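Local coordinates for probable glutamine-binding lipoprotein GlnH (GLNBP) (PDB 6H20) that binds asparagine, and probably aspartate as its specific ligand, as a solute-binding lipoprotein that regulates protein kinase G to control glutamate metabolism in mycobacteria, at residues 52-57 / 95-100; 62-67 / 76-81; 115-120 / 235-240; 261-266 / 276-281. All blocks are in the same frame, centred on the assembly; numbering follows the deposited sequence.

Interaction 1: 52-57 / 95-100; sequences RLIVGL and HVEYRI
Arg52 takes hold of Glu97 side-on: NE of Arg52 lies 2.8 Å from OE1 of Glu97, and NH2 of Arg52 reaches the same oxygen at 3.0 Å. NE comes in nearly along the C-O bond direction of that oxygen and NH2 on its syn lone pair, with OE1 almost in the guanidinium plane. The glutamate chain is extended, CG anti to the backbone N (chi1 172°), while the arginine bends at chi2; the two run alongside each other and their flat ends are nearly coplanar, with Ile54 CD1 above one guanidinium face, offset toward the rim. On the other side of the sheet, CG2 of Val55 meets CG1 of Val96 at 3.6 Å, and CD1 of Leu57 packs against CD1 of Tyr98, also at 3.6 Å. Behind these side chains five backbone hydrogen bonds join strands 53-57 and 96-100 in parallel, from Leu53 N to His95 O at 2.9 Å through to Leu57 N and Arg99 O at 3.2 Å. Further out, helix 77-90 covers the Val55, Leu57, Val96 and Tyr98 face and links the strands as a beta-alpha-beta crossover. NH1 of Arg52 bonds to Arg50 O, and Arg99 turns its NE to Gln114 O. The pair is thus two-sided: apolar packing under the helix, and on the other face an ionic grip whose two N-H groups would probably draw carboxylate charge toward OE1 and favour the ionised form.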
# COMPACT_ATOMS: atom_id res chain seq x y z
N ARG A 52 -22.09 1.79 -7.88
CA ARG A 52 -21.07 1.93 -6.85
C ARG A 52 -19.71 1.59 -7.44
O ARG A 52 -19.61 0.83 -8.41
CB ARG A 52 -21.35 1.05 -5.63
CG ARG A 52 -20.96 -0.42 -5.80
CD ARG A 52 -21.91 -1.17 -6.73
NE ARG A 52 -21.78 -2.62 -6.57
CZ ARG A 52 -22.26 -3.51 -7.43
NH1 ARG A 52 -22.91 -3.10 -8.52
NH2 ARG A 52 -22.10 -4.81 -7.21
N LEU A 53 -18.68 2.17 -6.84
CA LEU A 53 -17.29 1.84 -7.14
C LEU A 53 -16.87 0.65 -6.29
O LEU A 53 -17.08 0.65 -5.07
CB LEU A 53 -16.41 3.05 -6.79
CG LEU A 53 -14.90 2.93 -7.00
CD1 LEU A 53 -14.60 2.91 -8.50
CD2 LEU A 53 -14.16 4.09 -6.32
N ILE A 54 -16.30 -0.37 -6.93
CA ILE A 54 -15.86 -1.58 -6.23
C ILE A 54 -14.36 -1.47 -6.01
O ILE A 54 -13.58 -1.38 -6.97
CB ILE A 54 -16.24 -2.85 -7.00
CG1 ILE A 54 -17.75 -2.90 -7.21
CG2 ILE A 54 -15.75 -4.09 -6.25
CD1 ILE A 54 -18.21 -3.97 -8.18
N VAL A 55 -13.96 -1.47 -4.73
CA VAL A 55 -12.61 -1.12 -4.30
C VAL A 55 -11.99 -2.33 -3.62
O VAL A 55 -12.55 -2.86 -2.67
CB VAL A 55 -12.65 0.07 -3.32
CG1 VAL A 55 -11.23 0.42 -2.84
CG2 VAL A 55 -13.31 1.28 -3.97
N GLY A 56 -10.80 -2.71 -4.08
CA GLY A 56 -10.06 -3.80 -3.45
C GLY A 56 -9.14 -3.28 -2.37
O GLY A 56 -8.35 -2.35 -2.61
N LEU A 57 -9.24 -3.87 -1.19
CA LEU A 57 -8.40 -3.52 -0.04
C LEU A 57 -8.63 -4.59 1.01
O LEU A 57 -9.21 -5.64 0.72
CB LEU A 57 -8.69 -2.10 0.46
CG LEU A 57 -10.13 -1.59 0.62
CD1 LEU A 57 -10.91 -2.38 1.68
CD2 LEU A 57 -10.12 -0.10 0.94
N HIS A 95 -20.75 5.80 -2.25
CA HIS A 95 -21.14 4.74 -3.18
C HIS A 95 -19.95 3.83 -3.49
O HIS A 95 -19.41 3.80 -4.60
CB HIS A 95 -21.73 5.34 -4.45
CG HIS A 95 -23.01 6.07 -4.23
ND1 HIS A 95 -23.07 7.43 -4.05
CD2 HIS A 95 -24.29 5.63 -4.15
CE1 HIS A 95 -24.33 7.80 -3.88
NE2 HIS A 95 -25.09 6.72 -3.93
N VAL A 96 -19.56 3.06 -2.47
CA VAL A 96 -18.41 2.17 -2.54
C VAL A 96 -18.79 0.81 -1.97
O VAL A 96 -19.44 0.73 -0.92
CB VAL A 96 -17.21 2.75 -1.76
CG1 VAL A 96 -16.08 1.76 -1.71
CG2 VAL A 96 -16.73 4.06 -2.39
N GLU A 97 -18.37 -0.25 -2.66
CA GLU A 97 -18.41 -1.61 -2.14
C GLU A 97 -16.98 -2.15 -2.13
O GLU A 97 -16.21 -1.90 -3.07
CB GLU A 97 -19.30 -2.49 -3.03
CG GLU A 97 -19.25 -3.99 -2.70
CD GLU A 97 -20.14 -4.81 -3.62
OE1 GLU A 97 -20.47 -4.33 -4.72
OE2 GLU A 97 -20.51 -5.95 -3.24
N TYR A 98 -16.61 -2.84 -1.06
CA TYR A 98 -15.25 -3.35 -0.90
C TYR A 98 -15.19 -4.82 -1.27
O TYR A 98 -16.13 -5.58 -1.01
CB TYR A 98 -14.74 -3.15 0.54
CG TYR A 98 -14.81 -1.70 0.95
CD1 TYR A 98 -13.93 -0.77 0.42
CD2 TYR A 98 -15.81 -1.25 1.80
CE1 TYR A 98 -14.00 0.56 0.76
CE2 TYR A 98 -15.90 0.08 2.14
CZ TYR A 98 -14.99 0.99 1.61
OH TYR A 98 -15.05 2.32 1.92
N ARG A 99 -14.11 -5.21 -1.94
CA ARG A 99 -13.74 -6.61 -2.10
C ARG A 99 -12.50 -6.84 -1.26
O ARG A 99 -11.47 -6.20 -1.49
CB ARG A 99 -13.47 -7.01 -3.55
CG ARG A 99 -13.25 -8.53 -3.68
CD ARG A 99 -12.91 -9.01 -5.09
NE ARG A 99 -14.00 -8.78 -6.03
CZ ARG A 99 -14.90 -9.70 -6.39
NH1 ARG A 99 -14.86 -10.93 -5.88
NH2 ARG A 99 -15.84 -9.38 -7.27
N ILE A 100 -12.60 -7.72 -0.28
CA ILE A 100 -11.48 -7.96 0.63
C ILE A 100 -10.43 -8.82 -0.08
O ILE A 100 -10.73 -9.93 -0.52
CB ILE A 100 -11.95 -8.62 1.93
CG1 ILE A 100 -13.06 -7.78 2.58
CG2 ILE A 100 -10.77 -8.84 2.88
CD1 ILE A 100 -12.66 -6.39 2.98

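Interaction 2: 62-67 / 76-81; sequences NLFSFR and GFDVDI
With CG of Phe64 beside its backbone N (chi1 -76°) and CG of Phe77 anti to its own (chi1 -173°), the two rings point the same way and lie side by side, planes 63° apart. They meet where the loop before strand 66-67 delivers its carbonyls to the N terminus of helix 77-90, whose N-cap position is Gly76; Phe64 and Ser65 both face Ser61 in a classic beta bulge. CD1 of Phe64 packs 3.8 Å from CB of Phe77. Leu63 O takes the N-H of Phe77 in a nearly straight bond of 2.8 Å. Phe64 O faces the next two amides of the same first turn in two weak bonds, from Asp78 N at 3.0 Å and Val79 N at 3.3 Å, so outside carbonyls meet the first amides of the helix; their partial charges would suit the helix end. Gly76, with positive phi, brings its CA to 3.3 Å from Phe64 O in a CA-H...O contact. Asp78 is buried and shared: OD1 accepts from Tyr138 OH, OD2 from Thr121 N in the pocket. One water donates to Asp78 OD2 at 2.8 Å and to Ser65 OG at 2.9 Å, a hydroxyl that also hydrogen-bonds Asp58 O.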
# COMPACT_ATOMS: atom_id res chain seq x y z
N ASN A 62 -3.74 -1.04 9.76
CA ASN A 62 -4.15 0.10 10.57
C ASN A 62 -3.63 1.38 9.93
O ASN A 62 -2.52 1.43 9.40
CB ASN A 62 -3.57 -0.02 11.98
CG ASN A 62 -4.14 1.02 12.92
OD1 ASN A 62 -5.32 1.39 12.81
ND2 ASN A 62 -3.31 1.52 13.82
N LEU A 63 -4.45 2.43 10.00
CA LEU A 63 -4.28 3.76 9.43
C LEU A 63 -4.61 3.82 7.94
O LEU A 63 -4.74 4.93 7.41
CB LEU A 63 -2.89 4.39 9.64
CG LEU A 63 -2.45 4.43 11.11
CD1 LEU A 63 -1.09 5.12 11.16
CD2 LEU A 63 -3.49 5.14 11.98
N PHE A 64 -4.75 2.69 7.26
CA PHE A 64 -4.93 2.65 5.81
C PHE A 64 -6.21 1.96 5.38
O PHE A 64 -6.99 2.55 4.62
CB PHE A 64 -3.69 2.00 5.15
CG PHE A 64 -2.53 2.94 5.10
CD1 PHE A 64 -2.40 3.83 4.04
CD2 PHE A 64 -1.64 3.01 6.16
CE1 PHE A 64 -1.38 4.74 4.02
CE2 PHE A 64 -0.61 3.94 6.15
CZ PHE A 64 -0.48 4.80 5.06
N SER A 65 -6.46 0.74 5.84
CA SER A 65 -7.74 0.09 5.61
C SER A 65 -7.90 -0.93 6.73
O SER A 65 -7.13 -1.89 6.81
CB SER A 65 -7.83 -0.55 4.22
OG SER A 65 -6.80 -1.49 3.96
N PHE A 66 -8.82 -0.64 7.64
CA PHE A 66 -9.00 -1.44 8.85
C PHE A 66 -10.43 -1.20 9.33
O PHE A 66 -11.08 -0.24 8.92
CB PHE A 66 -7.98 -1.05 9.93
CG PHE A 66 -8.18 0.34 10.49
CD1 PHE A 66 -7.69 1.45 9.82
CD2 PHE A 66 -8.86 0.52 11.68
CE1 PHE A 66 -7.86 2.73 10.34
CE2 PHE A 66 -9.04 1.80 12.21
CZ PHE A 66 -8.55 2.90 11.53
N ARG A 67 -10.92 -2.10 10.19
CA ARG A 67 -12.24 -1.91 10.77
C ARG A 67 -12.11 -1.13 12.08
O ARG A 67 -11.42 -1.58 13.00
CB ARG A 67 -12.98 -3.23 10.99
CG ARG A 67 -14.41 -3.01 11.46
CD ARG A 67 -15.22 -4.30 11.58
NE ARG A 67 -15.03 -5.22 10.46
CZ ARG A 67 -15.62 -5.10 9.28
NH1 ARG A 67 -16.45 -4.08 9.04
NH2 ARG A 67 -15.38 -5.99 8.33
N GLY A 76 -9.69 4.44 7.08
CA GLY A 76 -8.26 4.60 6.89
C GLY A 76 -7.96 5.52 5.71
O GLY A 76 -8.84 5.92 4.95
N PHE A 77 -6.66 5.82 5.57
CA PHE A 77 -6.19 6.70 4.50
C PHE A 77 -6.56 6.16 3.12
O PHE A 77 -7.03 6.92 2.26
CB PHE A 77 -4.67 6.88 4.62
CG PHE A 77 -4.08 7.90 3.68
CD1 PHE A 77 -3.60 7.51 2.45
CD2 PHE A 77 -3.99 9.23 4.05
CE1 PHE A 77 -3.04 8.43 1.58
CE2 PHE A 77 -3.43 10.17 3.18
CZ PHE A 77 -2.95 9.75 1.94
N ASP A 78 -6.34 4.86 2.88
CA ASP A 78 -6.65 4.28 1.58
C ASP A 78 -8.16 4.26 1.32
O ASP A 78 -8.60 4.52 0.19
CB ASP A 78 -6.09 2.86 1.47
CG ASP A 78 -4.62 2.83 1.08
OD1 ASP A 78 -4.10 3.82 0.52
OD2 ASP A 78 -4.01 1.76 1.28
N VAL A 79 -8.96 3.96 2.35
CA VAL A 79 -10.41 4.04 2.21
C VAL A 79 -10.83 5.44 1.79
O VAL A 79 -11.69 5.62 0.90
CB VAL A 79 -11.07 3.63 3.54
CG1 VAL A 79 -12.57 3.82 3.46
CG2 VAL A 79 -10.71 2.20 3.88
N ASP A 80 -10.23 6.46 2.40
CA ASP A 80 -10.60 7.84 2.11
C ASP A 80 -10.15 8.25 0.71
O ASP A 80 -10.89 8.96 0.02
CB ASP A 80 -10.05 8.77 3.19
CG ASP A 80 -10.83 8.67 4.49
OD1 ASP A 80 -11.95 8.10 4.50
OD2 ASP A 80 -10.32 9.16 5.52
N ILE A 81 -8.97 7.80 0.28
CA ILE A 81 -8.53 8.04 -1.10
C ILE A 81 -9.54 7.46 -2.08
O ILE A 81 -9.98 8.13 -3.03
CB ILE A 81 -7.11 7.47 -1.34
CG1 ILE A 81 -6.06 8.26 -0.56
CG2 ILE A 81 -6.81 7.47 -2.84
CD1 ILE A 81 -5.82 9.69 -1.08
O HOH W 1 -4.31 -0.53 2.81

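Interaction 3: 115-120 / 235-240; sequences VDIVVK and YGVGIN
The flat peptide groups of Val118 and Gly238 are joined by two hydrogen bonds, as an antiparallel hydrogen-bonded pair. Gly238 N approaches Val118 O in the carbonyl plane at 2.9 Å, while Val118 N reaches Gly238 O at the same 2.9 Å but tilted 21° from the plane of that carbonyl. Each oxygen also receives a C-H: Ile117 CA lies 3.3 Å from Gly238 O, and Val237 CA lies 3.5 Å from Val118 O. Beyond the direct pair, water takes over at both ends. One molecule donates to Gly236 O at 2.8 Å and accepts from Lys120 N; another donates to Asp116 O at 2.7 Å and accepts from Asn240 N.

Among the side chains, CG1 of Val237 does most of the touching. It sits 3.6 Å from CB of Ile117 and also brushes CG2 of Val119. The first torsion of Ile117 (chi1 64°) puts CG2 anti to the carbonyl carbon, from where it meets both Val237 CG1 and, at 4.1 Å, CG1 of Ile239.

Lys120 and Tyr235, at the pocket end of the pair, both touch the bound asparagine; NZ of Lys120 is salt-bridged to Asp58, and Tyr235 OH bonds to Asp209 and Thr211. In the fold, strand 117-118 lies between parallel strand 53-57 and antiparallel strand 232-240, consistent with the type II periplasmic binding protein topology. Helix 244-259 packs on Ile117, Val237 and Ile239, and helix 77-90 covers Val119.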
# COMPACT_ATOMS: atom_id res chain seq x y z
N VAL A 115 -12.46 -5.99 -9.38
CA VAL A 115 -12.66 -4.70 -8.73
C VAL A 115 -12.40 -3.64 -9.78
O VAL A 115 -11.73 -3.88 -10.79
CB VAL A 115 -11.70 -4.48 -7.54
CG1 VAL A 115 -11.93 -5.53 -6.45
CG2 VAL A 115 -10.25 -4.51 -7.99
N ASP A 116 -12.94 -2.44 -9.54
CA ASP A 116 -12.60 -1.32 -10.41
C ASP A 116 -11.20 -0.80 -10.11
O ASP A 116 -10.43 -0.50 -11.04
CB ASP A 116 -13.61 -0.18 -10.24
CG ASP A 116 -15.04 -0.59 -10.59
OD1 ASP A 116 -15.27 -1.07 -11.72
OD2 ASP A 116 -15.94 -0.39 -9.74
N ILE A 117 -10.86 -0.65 -8.83
CA ILE A 117 -9.56 -0.14 -8.43
C ILE A 117 -9.11 -0.89 -7.19
O ILE A 117 -9.92 -1.44 -6.43
CB ILE A 117 -9.57 1.38 -8.14
CG1 ILE A 117 -10.48 1.72 -6.95
CG2 ILE A 117 -9.99 2.16 -9.39
CD1 ILE A 117 -10.49 3.21 -6.59
N VAL A 118 -7.79 -0.94 -7.00
CA VAL A 118 -7.18 -1.38 -5.74
C VAL A 118 -6.57 -0.14 -5.10
O VAL A 118 -5.77 0.56 -5.73
CB VAL A 118 -6.11 -2.45 -5.97
CG1 VAL A 118 -5.28 -2.68 -4.71
CG2 VAL A 118 -6.75 -3.77 -6.43
N VAL A 119 -6.97 0.16 -3.87
CA VAL A 119 -6.33 1.20 -3.07
C VAL A 119 -5.89 0.48 -1.80
O VAL A 119 -6.66 0.33 -0.85
CB VAL A 119 -7.24 2.39 -2.76
CG1 VAL A 119 -6.42 3.55 -2.20
CG2 VAL A 119 -7.98 2.86 -4.03
N LYS A 120 -4.67 -0.06 -1.84
CA LYS A 120 -4.18 -0.90 -0.75
C LYS A 120 -2.66 -0.84 -0.75
O LYS A 120 -1.99 -1.78 -1.19
CB LYS A 120 -4.67 -2.35 -0.90
CG LYS A 120 -4.43 -3.16 0.37
CD LYS A 120 -4.38 -4.65 0.08
CE LYS A 120 -4.13 -5.49 1.34
NZ LYS A 120 -3.14 -4.92 2.29
N TYR A 235 3.06 4.75 -3.69
CA TYR A 235 1.75 4.12 -3.80
C TYR A 235 0.98 4.64 -5.01
O TYR A 235 0.91 5.85 -5.25
CB TYR A 235 0.90 4.42 -2.57
CG TYR A 235 1.36 3.81 -1.27
CD1 TYR A 235 2.46 2.96 -1.20
CD2 TYR A 235 0.70 4.11 -0.10
CE1 TYR A 235 2.87 2.40 0.03
CE2 TYR A 235 1.09 3.57 1.11
CZ TYR A 235 2.17 2.73 1.18
OH TYR A 235 2.54 2.20 2.41
N GLY A 236 0.35 3.73 -5.73
CA GLY A 236 -0.54 4.10 -6.81
C GLY A 236 -1.86 3.37 -6.64
O GLY A 236 -1.95 2.34 -5.97
N VAL A 237 -2.90 3.94 -7.24
CA VAL A 237 -4.18 3.23 -7.36
C VAL A 237 -4.03 2.23 -8.49
O VAL A 237 -3.70 2.60 -9.62
CB VAL A 237 -5.33 4.21 -7.65
CG1 VAL A 237 -6.63 3.46 -7.91
CG2 VAL A 237 -5.47 5.21 -6.51
N GLY A 238 -4.26 0.95 -8.19
CA GLY A 238 -4.11 -0.11 -9.18
C GLY A 238 -5.37 -0.26 -10.01
O GLY A 238 -6.48 -0.21 -9.48
N ILE A 239 -5.19 -0.41 -11.32
CA ILE A 239 -6.27 -0.39 -12.30
C ILE A 239 -5.97 -1.48 -13.32
O ILE A 239 -4.81 -1.80 -13.59
CB ILE A 239 -6.35 1.01 -12.96
CG1 ILE A 239 -6.81 2.04 -11.92
CG2 ILE A 239 -7.29 1.01 -14.18
CD1 ILE A 239 -6.55 3.49 -12.29
N ASN A 240 -7.03 -2.06 -13.89
CA ASN A 240 -6.83 -3.06 -14.93
C ASN A 240 -5.99 -2.48 -16.07
O ASN A 240 -6.16 -1.32 -16.47
CB ASN A 240 -8.18 -3.55 -15.46
CG ASN A 240 -8.02 -4.49 -16.64
OD1 ASN A 240 -7.88 -4.05 -17.78
ND2 ASN A 240 -8.06 -5.79 -16.37
O HOH W 2 -9.95 -1.66 -13.45
O HOH W 3 -2.80 1.55 -3.44

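Interaction 4: 261-266 / 276-281; sequences GTWNTL and PAPAPP
From Ala277 to Pro281 the chain is extended, in a polyproline-II-like form, and it passes beside helix 262-270 with CA of Pro280 7.0 Å from CA of Trp263. The indole of Trp263 carries almost the whole contact. Its CG stands anti to the backbone N (chi1 -168°), which swings the ring out from the helix toward the proline-rich segment. Pro280 lies over one face: its CA sits 3.8 Å from the centroid of the six-membered ring and only 6° off the ring normal, a CH-pi contact, while its CG comes within 3.7 Å of Trp263 CE3. Pro281 CD approaches obliquely, 3.6 Å from Trp263 CZ2. At the far end of the benzene ring, Pro278 crosses the indole at about a right angle, with its CG 4.1 Å from Trp263 CH2 and its carbonyl oxygen 3.6 Å from Trp263 CZ3. No hydrogen bond joins the two segments, so the fit rests on apolar and CH-pi packing. The polar edge of the indole is occupied elsewhere: NE1 bonds to Tyr138 O. Around this surface contact, Tyr267 of the same helix meets the Trp263 ring and touches Ala277 and Pro278, Pro280 rests on Arg258 of helix 244-259, and Leu266 packs against helix 77-90.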
# COMPACT_ATOMS: atom_id res chain seq x y z
N GLY A 261 -6.82 20.90 -0.98
CA GLY A 261 -6.67 20.74 0.45
C GLY A 261 -7.05 19.37 0.97
O GLY A 261 -6.77 19.08 2.15
N THR A 262 -7.67 18.52 0.15
CA THR A 262 -8.17 17.24 0.66
C THR A 262 -7.03 16.30 1.03
O THR A 262 -7.08 15.64 2.08
CB THR A 262 -9.07 16.57 -0.38
OG1 THR A 262 -10.21 17.40 -0.64
CG2 THR A 262 -9.57 15.22 0.14
N TRP A 263 -5.98 16.24 0.21
CA TRP A 263 -4.85 15.37 0.53
C TRP A 263 -4.23 15.77 1.86
O TRP A 263 -3.97 14.92 2.72
CB TRP A 263 -3.82 15.43 -0.60
CG TRP A 263 -2.77 14.38 -0.51
CD1 TRP A 263 -2.78 13.17 -1.14
CD2 TRP A 263 -1.56 14.42 0.27
NE1 TRP A 263 -1.65 12.46 -0.82
CE2 TRP A 263 -0.89 13.20 0.04
CE3 TRP A 263 -0.98 15.37 1.12
CZ2 TRP A 263 0.34 12.90 0.64
CZ3 TRP A 263 0.24 15.07 1.71
CH2 TRP A 263 0.88 13.84 1.47
N ASN A 264 -4.02 17.07 2.06
CA ASN A 264 -3.46 17.54 3.33
C ASN A 264 -4.35 17.14 4.50
O ASN A 264 -3.86 16.70 5.56
CB ASN A 264 -3.31 19.06 3.28
CG ASN A 264 -2.71 19.62 4.55
OD1 ASN A 264 -1.50 19.54 4.77
ND2 ASN A 264 -3.56 20.17 5.41
N THR A 265 -5.67 17.27 4.33
CA THR A 265 -6.61 16.91 5.39
C THR A 265 -6.52 15.42 5.71
O THR A 265 -6.52 15.03 6.89
CB THR A 265 -8.02 17.30 4.95
OG1 THR A 265 -8.12 18.73 4.89
CG2 THR A 265 -9.07 16.76 5.91
N LEU A 266 -6.40 14.58 4.68
CA LEU A 266 -6.32 13.14 4.90
C LEU A 266 -5.01 12.75 5.56
O LEU A 266 -4.99 11.86 6.42
CB LEU A 266 -6.50 12.40 3.57
CG LEU A 266 -7.88 12.53 2.95
CD1 LEU A 266 -7.94 11.73 1.65
CD2 LEU A 266 -8.97 12.08 3.91
N PRO A 276 5.08 16.13 10.45
CA PRO A 276 4.20 17.09 9.79
C PRO A 276 4.03 16.72 8.32
O PRO A 276 4.90 16.09 7.71
CB PRO A 276 4.94 18.42 9.95
CG PRO A 276 5.94 18.19 11.05
CD PRO A 276 6.33 16.75 10.93
N ALA A 277 2.89 17.10 7.77
CA ALA A 277 2.55 16.70 6.41
C ALA A 277 3.57 17.28 5.43
O ALA A 277 3.92 18.46 5.52
CB ALA A 277 1.16 17.22 6.06
N PRO A 278 4.09 16.48 4.50
CA PRO A 278 4.90 17.02 3.41
C PRO A 278 3.95 17.57 2.35
O PRO A 278 2.73 17.49 2.48
CB PRO A 278 5.62 15.79 2.89
CG PRO A 278 4.60 14.69 3.06
CD PRO A 278 3.86 15.03 4.35
N ALA A 279 4.53 18.16 1.31
CA ALA A 279 3.75 18.43 0.13
C ALA A 279 3.27 17.10 -0.45
O ALA A 279 3.94 16.08 -0.28
CB ALA A 279 4.61 19.14 -0.92
N PRO A 280 2.12 17.08 -1.11
CA PRO A 280 1.70 15.84 -1.77
C PRO A 280 2.73 15.44 -2.81
O PRO A 280 3.44 16.30 -3.37
CB PRO A 280 0.37 16.23 -2.44
CG PRO A 280 -0.06 17.49 -1.81
CD PRO A 280 1.17 18.18 -1.31
N PRO A 281 2.85 14.15 -3.10
CA PRO A 281 3.79 13.72 -4.14
C PRO A 281 3.45 14.40 -5.46
O PRO A 281 2.29 14.56 -5.81
CB PRO A 281 3.57 12.20 -4.23
CG PRO A 281 2.80 11.84 -3.03
CD PRO A 281 2.06 13.04 -2.55

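How the interactions relate
Following the chain, strand 53-57 opens interaction 1, and the loop it closes at 95-100 holds interaction 2 nested within it, from 62-67 to 76-81. Interaction 3 opens next at 115-120 and closes far along the chain at 235-240; interaction 4 then closes a short loop near the C terminus. Apart from the nesting they follow in series, and none cross. Interactions 1 and 3 build neighbouring strands of one sheet, joined by a probable hydrogen bond from Gly56 N to Ile117 O. Helix 77-90, begun in interaction 2, packs on both through Val79 and Ile81, and meets Leu266 and Trp263 of interaction 4, linking sheet to C-terminal segment.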